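Local coordinates for dTDP-4-dehydrorhamnose reductase (Yersinia enterocolitica, PDB 5U9C), which probably catalyses the NADPH-dependent reduction of dTDP-4-dehydro-beta-L-rhamnose to dTDP-beta-L-rhamnose, the sugar donor for rhamnose-containing glycans, at residues L9-T14 with I33-N38; L40-P45 with G80-L85; L61-E66 with W100-S105; H149-A154 with T212-F217. One frame throughout, in Å; residues are numbered along the deposited sequence.

Contact 1: L9-T14 with I33-N38; sequences LITGGT and IVTERN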
# COMPACT_ATOMS: atom_id res chain seq x y z
N LEU D 9 12.01 41.45 -8.03
CA LEU D 9 11.31 41.53 -6.75
C LEU D 9 11.54 40.18 -6.02
O LEU D 9 11.24 39.11 -6.57
CB LEU D 9 9.84 41.83 -6.98
CG LEU D 9 8.98 42.07 -5.74
CD1 LEU D 9 7.76 42.93 -6.06
CD2 LEU D 9 8.55 40.76 -5.09
N ILE D 10 12.10 40.25 -4.81
CA ILE D 10 12.45 39.06 -4.01
C ILE D 10 11.68 38.93 -2.71
O ILE D 10 11.64 39.88 -1.94
CB ILE D 10 13.95 39.09 -3.59
CG1 ILE D 10 14.83 39.36 -4.80
CG2 ILE D 10 14.37 37.79 -2.88
CD1 ILE D 10 16.31 39.40 -4.51
N THR D 11 11.08 37.75 -2.47
CA THR D 11 10.45 37.45 -1.16
C THR D 11 11.46 36.56 -0.45
O THR D 11 12.17 35.79 -1.09
CB THR D 11 9.09 36.70 -1.26
OG1 THR D 11 9.30 35.33 -1.68
CG2 THR D 11 8.16 37.43 -2.22
N GLY D 12 11.50 36.63 0.88
CA GLY D 12 12.47 35.83 1.67
C GLY D 12 13.93 36.25 1.44
O GLY D 12 14.86 35.42 1.50
N GLY D 13 14.12 37.54 1.16
CA GLY D 13 15.44 38.09 0.86
C GLY D 13 16.48 38.00 1.98
O GLY D 13 17.69 38.07 1.70
N THR D 14 16.01 37.86 3.23
CA THR D 14 16.90 37.74 4.38
C THR D 14 17.00 36.30 4.89
O THR D 14 17.53 36.06 5.97
CB THR D 14 16.47 38.65 5.55
OG1 THR D 14 15.18 38.25 6.01
CG2 THR D 14 16.45 40.11 5.12
N ILE D 33 14.20 44.82 -5.50
CA ILE D 33 13.23 45.18 -4.46
C ILE D 33 13.16 43.98 -3.52
O ILE D 33 12.71 42.88 -3.90
CB ILE D 33 11.82 45.45 -5.05
CG1 ILE D 33 11.88 46.49 -6.15
CG2 ILE D 33 10.83 45.89 -3.96
CD1 ILE D 33 12.43 47.82 -5.71
N VAL D 34 13.62 44.18 -2.29
CA VAL D 34 13.61 43.14 -1.27
C VAL D 34 12.39 43.40 -0.40
O VAL D 34 12.36 44.38 0.34
CB VAL D 34 14.90 43.17 -0.42
CG1 VAL D 34 14.86 42.06 0.64
CG2 VAL D 34 16.13 43.02 -1.31
N THR D 35 11.39 42.53 -0.49
CA THR D 35 10.17 42.72 0.29
C THR D 35 10.46 42.55 1.79
O THR D 35 11.37 41.82 2.19
CB THR D 35 9.04 41.76 -0.15
OG1 THR D 35 9.36 40.41 0.22
CG2 THR D 35 8.82 41.83 -1.65
N GLU D 36 9.70 43.29 2.59
CA GLU D 36 9.79 43.27 4.05
C GLU D 36 8.37 43.10 4.58
O GLU D 36 7.42 43.14 3.79
CB GLU D 36 10.37 44.58 4.57
CG GLU D 36 11.83 44.82 4.22
CD GLU D 36 12.32 46.17 4.71
OE1 GLU D 36 11.47 47.05 5.03
OE2 GLU D 36 13.55 46.37 4.75
N ARG D 37 8.24 42.93 5.89
CA ARG D 37 6.94 42.73 6.55
C ARG D 37 5.96 43.87 6.23
O ARG D 37 4.76 43.64 6.03
CB ARG D 37 7.12 42.60 8.07
CG ARG D 37 5.90 42.09 8.84
CD ARG D 37 5.65 40.60 8.61
NE ARG D 37 6.71 39.75 9.17
CZ ARG D 37 6.78 38.42 9.05
NH1 ARG D 37 5.85 37.75 8.36
NH2 ARG D 37 7.79 37.76 9.60
N ASN D 38 6.48 45.09 6.15
CA ASN D 38 5.66 46.28 5.86
C ASN D 38 5.17 46.37 4.39
O ASN D 38 4.37 47.25 4.08
CB ASN D 38 6.39 47.57 6.25
CG ASN D 38 7.67 47.81 5.46
OD1 ASN D 38 8.26 46.87 4.91
ND2 ASN D 38 8.12 49.06 5.43
O HOH W 1 12.35 39.57 0.90
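Thr35 closes over the end of strand 7-11, where it meets the backbone of Ile10 and Thr11 and the side chain of Leu9. The setting is the first beta-alpha-beta unit of a Rossmann fold: strand 7-11 leads through helix 16-25 to strand 31-34, which lies parallel beside it. Two nearly straight backbone bonds tie the strands, Ile10 N to Ile33 O at 2.8 Å and Thr35 N to Ile10 O at 3.0 Å. The second uses the residue just past the strand, so the pairing carries on to the point where the two chains part.

With OG1 of Thr35 between its backbone N and carbonyl carbon (chi1 70°), the methyl is left anti to the carbonyl carbon and turned toward strand 7-11; there its CG2 touches Leu9 CD2 at 3.6 Å, the two side chains crossing at about a right angle. Tyr51 of helix 48-55 packs on Leu9, Ile33 and Thr35 alike. Ile10 points to the other face of the sheet together with Val34, and both rest on Thr22 of helix 16-25. Val34 CG1 lies 4.0 Å from Gly13 CA, so the backbone of the glycine turn packs directly against that methyl. Gly13 belongs to a glycine pattern that resembles the dinucleotide-binding GxGxxG turn, consistent with an NADPH-dependent enzyme. A water occupies the fork between the diverging chains: it accepts from Gly13 N at 2.7 Å and donates to Ile10 O and to Thr35 O, the latter at 2.8 Å.

Contact 2: L40-P45 with G80-L85; sequences LNLSVP and GIYNHL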
# COMPACT_ATOMS: atom_id res chain seq x y z
N LEU D 40 5.11 43.06 2.12
CA LEU D 40 4.59 41.74 1.74
C LEU D 40 4.75 40.81 2.93
O LEU D 40 5.84 40.65 3.48
CB LEU D 40 5.31 41.22 0.49
CG LEU D 40 4.73 39.96 -0.17
CD1 LEU D 40 5.15 39.84 -1.63
CD2 LEU D 40 5.09 38.70 0.61
N ASN D 41 3.63 40.24 3.35
CA ASN D 41 3.56 39.34 4.49
C ASN D 41 2.75 38.12 4.02
O ASN D 41 1.63 38.25 3.53
CB ASN D 41 2.87 40.09 5.64
CG ASN D 41 2.75 39.28 6.92
OD1 ASN D 41 2.86 38.04 6.93
ND2 ASN D 41 2.49 39.99 8.03
N LEU D 42 3.36 36.93 4.12
CA LEU D 42 2.70 35.69 3.70
C LEU D 42 1.39 35.45 4.45
O LEU D 42 0.51 34.79 3.92
CB LEU D 42 3.61 34.48 3.88
CG LEU D 42 4.91 34.48 3.07
CD1 LEU D 42 5.66 33.19 3.34
CD2 LEU D 42 4.68 34.64 1.59
N SER D 43 1.27 35.99 5.67
CA SER D 43 0.03 35.84 6.44
C SER D 43 -1.06 36.82 6.01
O SER D 43 -2.12 36.79 6.58
CB SER D 43 0.28 36.01 7.94
OG SER D 43 0.75 37.31 8.18
N VAL D 44 -0.76 37.70 5.05
CA VAL D 44 -1.74 38.64 4.51
C VAL D 44 -1.71 38.46 2.98
O VAL D 44 -1.32 39.38 2.24
CB VAL D 44 -1.44 40.11 4.92
CG1 VAL D 44 -2.57 41.04 4.48
CG2 VAL D 44 -1.27 40.22 6.44
N PRO D 45 -2.10 37.27 2.49
CA PRO D 45 -2.09 37.04 1.05
C PRO D 45 -2.99 37.99 0.26
O PRO D 45 -2.70 38.27 -0.90
CB PRO D 45 -2.59 35.58 0.92
CG PRO D 45 -3.33 35.32 2.18
CD PRO D 45 -2.63 36.11 3.23
N GLY D 80 -0.92 26.16 4.72
CA GLY D 80 -1.75 26.47 3.58
C GLY D 80 -1.71 27.94 3.21
O GLY D 80 -1.47 28.30 2.07
N ILE D 81 -1.95 28.80 4.19
CA ILE D 81 -1.93 30.23 3.96
C ILE D 81 -0.59 30.74 3.45
O ILE D 81 -0.53 31.46 2.45
CB ILE D 81 -2.29 30.99 5.23
CG1 ILE D 81 -3.74 30.66 5.64
CG2 ILE D 81 -2.11 32.50 5.01
CD1 ILE D 81 -4.14 31.12 7.02
N TYR D 82 0.48 30.32 4.11
CA TYR D 82 1.82 30.81 3.78
C TYR D 82 2.43 30.24 2.52
O TYR D 82 3.12 30.97 1.79
CB TYR D 82 2.79 30.51 4.92
CG TYR D 82 2.75 31.43 6.12
CD1 TYR D 82 1.55 31.72 6.77
CD2 TYR D 82 3.93 31.94 6.66
CE1 TYR D 82 1.52 32.54 7.90
CE2 TYR D 82 3.91 32.76 7.79
CZ TYR D 82 2.71 33.06 8.40
OH TYR D 82 2.70 33.87 9.52
N ASN D 83 2.24 28.95 2.29
CA ASN D 83 2.88 28.27 1.16
C ASN D 83 1.99 28.10 -0.04
O ASN D 83 2.48 28.04 -1.18
CB ASN D 83 3.45 26.91 1.61
CG ASN D 83 4.49 27.06 2.72
OD1 ASN D 83 5.03 28.16 2.92
ND2 ASN D 83 4.76 25.98 3.46
N HIS D 84 0.68 28.00 0.20
CA HIS D 84 -0.25 27.86 -0.92
C HIS D 84 -0.97 29.14 -1.28
O HIS D 84 -0.77 29.66 -2.37
CB HIS D 84 -1.25 26.74 -0.69
CG HIS D 84 -2.31 26.66 -1.74
ND1 HIS D 84 -3.61 26.31 -1.45
CD2 HIS D 84 -2.29 27.00 -3.05
CE1 HIS D 84 -4.33 26.35 -2.56
NE2 HIS D 84 -3.55 26.78 -3.54
N LEU D 85 -1.79 29.67 -0.39
CA LEU D 85 -2.56 30.87 -0.73
C LEU D 85 -1.68 32.07 -1.11
O LEU D 85 -1.98 32.73 -2.08
CB LEU D 85 -3.54 31.22 0.39
CG LEU D 85 -4.53 30.08 0.76
CD1 LEU D 85 -5.48 30.61 1.80
CD2 LEU D 85 -5.32 29.56 -0.43
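With CG of Tyr82 anti to its carbonyl carbon (chi1 -79°), the ring leaves helix 76-97 toward the loop 40-45, where Leu42 and Ser43 lie against it. Leu42 has the same kind of first torsion (-61°), and its side chain crosses that of Tyr82 at about a right angle. Leu42 CB sits over one face of the ring, 4.2 Å from the centroid in a CH-pi contact, while its CD1 reaches on to Tyr82 O at 3.7 Å. Farther along the ring, Ser43 CB approaches Tyr82 OH at 3.6 Å.

The loop holds its shape by its own bonds. Asn41 OD1 accepts from Ser43 N at 2.9 Å, forming an Asx turn, and from Ser43 OG at 2.6 Å; both donors come from the same face of the amide. A type I turn from Asn41 to Val44 follows the same bend. Beyond it Pro45 lays its ring against the helix, with CD 4.1 Å from Ile81 CG2. Ile81 and Leu85 also pack on a neighbouring subunit, at its Ile269 and Tyr266 respectively.

Loop and helix meet through carbon surfaces and one aromatic face, the Asn41-Ser43 bonds staying within the turn, which implies side-chain association by shape and dispersion.

Contact 3: L61-E66 with W100-S105; sequences LHFAAE and WLLYLS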
# COMPACT_ATOMS: atom_id res chain seq x y z
N LEU D 61 11.43 36.43 -7.57
CA LEU D 61 12.10 35.32 -6.93
C LEU D 61 11.32 35.09 -5.64
O LEU D 61 11.41 35.91 -4.69
CB LEU D 61 13.57 35.67 -6.61
CG LEU D 61 14.40 36.23 -7.76
CD1 LEU D 61 15.82 36.43 -7.30
CD2 LEU D 61 14.39 35.32 -8.97
N HIS D 62 10.58 34.00 -5.59
CA HIS D 62 9.72 33.68 -4.46
C HIS D 62 10.35 32.62 -3.57
O HIS D 62 10.20 31.43 -3.83
CB HIS D 62 8.33 33.27 -4.93
CG HIS D 62 7.42 32.90 -3.81
ND1 HIS D 62 7.43 33.57 -2.61
CD2 HIS D 62 6.41 32.01 -3.74
CE1 HIS D 62 6.51 33.06 -1.82
NE2 HIS D 62 5.86 32.12 -2.48
N PHE D 63 11.10 33.08 -2.56
CA PHE D 63 11.79 32.19 -1.63
C PHE D 63 11.11 32.11 -0.26
O PHE D 63 11.40 31.19 0.51
CB PHE D 63 13.27 32.60 -1.40
CG PHE D 63 14.10 32.77 -2.65
CD1 PHE D 63 14.04 31.86 -3.69
CD2 PHE D 63 15.05 33.79 -2.73
CE1 PHE D 63 14.84 32.02 -4.83
CE2 PHE D 63 15.87 33.93 -3.84
CZ PHE D 63 15.77 33.04 -4.89
N ALA D 64 10.23 33.06 0.06
CA ALA D 64 9.59 33.04 1.39
C ALA D 64 8.61 31.87 1.53
O ALA D 64 7.89 31.52 0.59
CB ALA D 64 8.87 34.36 1.67
N ALA D 65 8.60 31.25 2.71
CA ALA D 65 7.72 30.11 2.97
C ALA D 65 7.77 29.75 4.43
O ALA D 65 8.70 30.14 5.12
CB ALA D 65 8.19 28.91 2.16
N GLU D 66 6.76 29.02 4.91
CA GLU D 66 6.80 28.49 6.26
C GLU D 66 7.52 27.15 6.08
O GLU D 66 6.97 26.24 5.47
CB GLU D 66 5.42 28.28 6.86
CG GLU D 66 5.47 27.55 8.20
CD GLU D 66 6.36 28.25 9.21
OE1 GLU D 66 7.43 27.70 9.54
OE2 GLU D 66 6.02 29.38 9.60
N TRP D 100 8.75 36.82 -15.18
CA TRP D 100 9.28 35.45 -15.07
C TRP D 100 9.35 35.17 -13.57
O TRP D 100 9.89 35.97 -12.82
CB TRP D 100 10.66 35.39 -15.72
CG TRP D 100 11.43 34.10 -15.61
CD1 TRP D 100 11.41 33.04 -16.48
CD2 TRP D 100 12.44 33.80 -14.64
NE1 TRP D 100 12.32 32.09 -16.08
CE2 TRP D 100 12.96 32.53 -14.96
CE3 TRP D 100 12.93 34.47 -13.51
CZ2 TRP D 100 13.96 31.92 -14.20
CZ3 TRP D 100 13.92 33.87 -12.76
CH2 TRP D 100 14.43 32.60 -13.11
N LEU D 101 8.77 34.04 -13.15
CA LEU D 101 8.68 33.68 -11.74
C LEU D 101 9.47 32.45 -11.36
O LEU D 101 9.29 31.38 -11.94
CB LEU D 101 7.21 33.43 -11.39
CG LEU D 101 6.85 32.90 -10.00
CD1 LEU D 101 7.31 33.83 -8.90
CD2 LEU D 101 5.35 32.71 -9.91
N LEU D 102 10.31 32.60 -10.35
CA LEU D 102 11.10 31.51 -9.83
C LEU D 102 10.51 31.14 -8.49
O LEU D 102 10.35 32.00 -7.63
CB LEU D 102 12.58 31.89 -9.71
CG LEU D 102 13.55 30.93 -8.99
CD1 LEU D 102 13.40 29.50 -9.40
CD2 LEU D 102 14.99 31.36 -9.20
N TYR D 103 10.14 29.88 -8.34
CA TYR D 103 9.57 29.36 -7.09
C TYR D 103 10.50 28.31 -6.52
O TYR D 103 10.83 27.34 -7.19
CB TYR D 103 8.17 28.75 -7.34
CG TYR D 103 7.49 28.13 -6.12
CD1 TYR D 103 7.31 28.86 -4.95
CD2 TYR D 103 6.95 26.84 -6.17
CE1 TYR D 103 6.67 28.32 -3.84
CE2 TYR D 103 6.30 26.29 -5.06
CZ TYR D 103 6.15 27.04 -3.91
OH TYR D 103 5.50 26.54 -2.82
N LEU D 104 10.96 28.54 -5.30
CA LEU D 104 11.82 27.59 -4.61
C LEU D 104 10.92 26.54 -3.95
O LEU D 104 10.15 26.87 -3.04
CB LEU D 104 12.66 28.29 -3.56
CG LEU D 104 13.53 27.38 -2.68
CD1 LEU D 104 14.58 26.68 -3.53
CD2 LEU D 104 14.17 28.20 -1.58
N SER D 105 11.00 25.30 -4.41
CA SER D 105 10.20 24.21 -3.83
C SER D 105 11.11 23.24 -3.07
O SER D 105 12.27 23.55 -2.82
CB SER D 105 9.32 23.51 -4.89
OG SER D 105 8.36 22.65 -4.26
O HOH W 2 11.05 28.55 -0.67
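His62 N donates to Leu102 O at 2.9 Å in a nearly straight bond, and His62 O takes a weak one from Leu104 N at 3.3 Å. This lengthening comes where segment 61-66 leaves the sheet. One residue on, a water bridges the widening gap, in hydrogen-bonding reach of Phe63 O and Leu104 O; Lys134 also donates to Leu104 O.

The imidazole of His62 is buried, yet both its nitrogens have partners: ND1 pairs with Thr11 OG1 and NE2 with Thr87 OG1 of helix 76-97. Gripped at both nitrogens, the ring is fixed in its rotation and lies alongside Tyr103, the two planes 22° apart but slid so far that they barely overlap. His62 CD2 and Tyr103 CD1 are 3.5 Å apart. Trp100 NE1 is satisfied by His211 O, while the indole edge meets Leu61 CD2 at its CZ3.

On the face of Leu61 and Leu102 the contact is apolar: Leu61 CD2 reaches Leu102 CB at 3.9 Å. Phe63 presents its edge to Leu104, CD1 to CB 3.8 Å, under helix 196-209, which packs on Phe63 through Ile203. Parallel strands joined by a helical crossover, with a helical layer on each face, are typical of the Rossmann fold.

Contact 4: H149-A154 with T212-F217; sequences HLIIRA and TGTLHF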
# COMPACT_ATOMS: atom_id res chain seq x y z
N HIS D 149 7.98 30.35 -16.04
CA HIS D 149 8.28 30.09 -14.64
C HIS D 149 9.41 29.09 -14.54
O HIS D 149 9.70 28.34 -15.51
CB HIS D 149 7.09 29.51 -13.90
CG HIS D 149 6.76 28.11 -14.31
ND1 HIS D 149 5.89 27.82 -15.34
CD2 HIS D 149 7.20 26.91 -13.83
CE1 HIS D 149 5.81 26.50 -15.48
NE2 HIS D 149 6.60 25.93 -14.59
N LEU D 150 10.04 29.07 -13.37
CA LEU D 150 11.06 28.09 -13.04
C LEU D 150 10.81 27.62 -11.61
O LEU D 150 10.74 28.44 -10.67
CB LEU D 150 12.47 28.65 -13.18
CG LEU D 150 13.60 27.68 -12.82
CD1 LEU D 150 13.54 26.40 -13.65
CD2 LEU D 150 14.97 28.32 -12.98
N ILE D 151 10.64 26.31 -11.45
CA ILE D 151 10.44 25.70 -10.14
C ILE D 151 11.67 24.87 -9.87
O ILE D 151 12.03 23.99 -10.68
CB ILE D 151 9.18 24.82 -10.13
CG1 ILE D 151 7.95 25.72 -10.21
CG2 ILE D 151 9.14 23.95 -8.87
CD1 ILE D 151 6.67 24.98 -10.57
N ILE D 152 12.35 25.17 -8.77
CA ILE D 152 13.55 24.44 -8.37
C ILE D 152 13.28 23.75 -7.05
O ILE D 152 12.90 24.38 -6.06
CB ILE D 152 14.76 25.35 -8.19
CG1 ILE D 152 15.01 26.18 -9.45
CG2 ILE D 152 15.98 24.50 -7.82
CD1 ILE D 152 16.17 27.15 -9.31
N ARG D 153 13.50 22.44 -7.03
CA ARG D 153 13.33 21.67 -5.82
C ARG D 153 14.71 21.45 -5.21
O ARG D 153 15.61 20.92 -5.86
CB ARG D 153 12.63 20.34 -6.08
CG ARG D 153 11.25 20.46 -6.72
CD ARG D 153 10.54 19.11 -6.77
NE ARG D 153 9.21 19.18 -7.36
CZ ARG D 153 8.77 18.51 -8.42
NH1 ARG D 153 9.53 17.62 -9.07
NH2 ARG D 153 7.52 18.69 -8.82
N ALA D 154 14.87 21.93 -3.98
CA ALA D 154 16.10 21.76 -3.20
C ALA D 154 15.83 20.72 -2.12
O ALA D 154 14.69 20.51 -1.70
CB ALA D 154 16.52 23.08 -2.55
N THR D 212 13.25 27.92 -17.99
CA THR D 212 11.90 27.60 -17.53
C THR D 212 11.67 26.11 -17.29
O THR D 212 12.40 25.27 -17.80
CB THR D 212 10.82 28.09 -18.53
OG1 THR D 212 11.05 27.50 -19.81
CG2 THR D 212 10.84 29.63 -18.69
N GLY D 213 10.63 25.80 -16.51
CA GLY D 213 10.29 24.40 -16.23
C GLY D 213 10.52 24.02 -14.77
O GLY D 213 10.45 24.87 -13.90
N THR D 214 10.79 22.74 -14.53
CA THR D 214 11.00 22.20 -13.18
C THR D 214 12.34 21.49 -13.13
O THR D 214 12.65 20.67 -14.01
CB THR D 214 9.84 21.27 -12.76
OG1 THR D 214 8.64 22.04 -12.60
CG2 THR D 214 10.14 20.58 -11.41
N LEU D 215 13.13 21.80 -12.11
CA LEU D 215 14.44 21.19 -11.91
C LEU D 215 14.66 20.79 -10.46
O LEU D 215 14.09 21.38 -9.55
CB LEU D 215 15.55 22.17 -12.28
CG LEU D 215 15.78 22.48 -13.75
CD1 LEU D 215 16.66 23.70 -13.90
CD2 LEU D 215 16.39 21.27 -14.44
N HIS D 216 15.48 19.77 -10.28
CA HIS D 216 15.93 19.33 -8.97
C HIS D 216 17.36 19.82 -8.87
O HIS D 216 18.16 19.55 -9.76
CB HIS D 216 15.93 17.81 -8.93
CG HIS D 216 14.57 17.21 -8.83
ND1 HIS D 216 14.38 15.86 -8.61
CD2 HIS D 216 13.35 17.78 -8.81
CE1 HIS D 216 13.08 15.63 -8.53
NE2 HIS D 216 12.43 16.77 -8.66
N PHE D 217 17.70 20.52 -7.79
CA PHE D 217 19.05 21.03 -7.61
C PHE D 217 19.61 20.53 -6.28
O PHE D 217 19.24 21.01 -5.19
CB PHE D 217 19.10 22.58 -7.71
CG PHE D 217 20.51 23.13 -7.80
CD1 PHE D 217 21.27 23.28 -6.66
CD2 PHE D 217 21.08 23.46 -9.02
CE1 PHE D 217 22.56 23.75 -6.72
CE2 PHE D 217 22.37 23.95 -9.08
CZ PHE D 217 23.12 24.10 -7.93
O HOH W 3 7.23 23.15 -14.61
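Arg153 stretches across His216, the two side chains running obliquely to one another with the guanidinium and imidazole planes 61° apart. NH1 donates to His216 NE2 at 3.0 Å, and the bond lies in both planes, edge to edge. CG of Arg153 stands anti to its carbonyl carbon (chi1 -58°) and the chain is extended from there to NE; its CD passes 3.6 Å from His216 NE2. Over one face of the guanidinium lies the methyl of Thr214, CG2 3.8 Å from NH1. Further grips come from outside: NH2 forms a salt bridge with Glu138, and His216 ND1 donates to Glu263 O. With NE2 accepting and ND1 donating, the imidazole is probably neutral.

Both side chains rise from one face of the six-stranded parallel sheet of the Rossmann fold, Arg153 from strand 149-154 and His216 from strand 213-217, the outermost within the chain. Five backbone bonds pair the two strands, among them Leu215 N to Ile151 O at 2.8 Å, and the strand axes diverge by 22°.

On the same face as Arg153, Ile151 and Thr214 lie side by side, pointing the same way, Ile151 CB 3.8 Å from Thr214 OG1. That hydroxyl also bonds Arg142 of helix 129-144, and a water links it to His149 NE2, meeting the ring in its plane. On the opposite face Ile152 and Phe217 run alongside each other, with Ile152 CG2 3.7 Å from Phe217 CB, and Phe202 of helix 196-209 packs on both. Beside them Leu150 CD1 meets Leu215 CD1 at 4.1 Å.

In the fold
Contacts 1, 3 and 4 are three pairings in one parallel Rossmann sheet, whose order is 31-34, 7-11, 59-62, 100-106, 149-154, 213-217. Contact 1 lies at one edge, contact 4 at the other, their centres about 21 Å apart; the centre of contact 3 lies between, about 11 Å from that of contact 1 and 10 Å from that of contact 4. Backbone bonds Leu9 O to Leu61 N and Tyr103 N to Leu150 O make the sheet continuous. Along the chain contact 1 closes before contact 2 opens, contacts 2 and 3 alternate their segments, and contact 4 comes last. Beyond the strand ends, Glu66 N bonds Asn83 OD1, fastening helix 76-97 to the segment leaving strand 59-62.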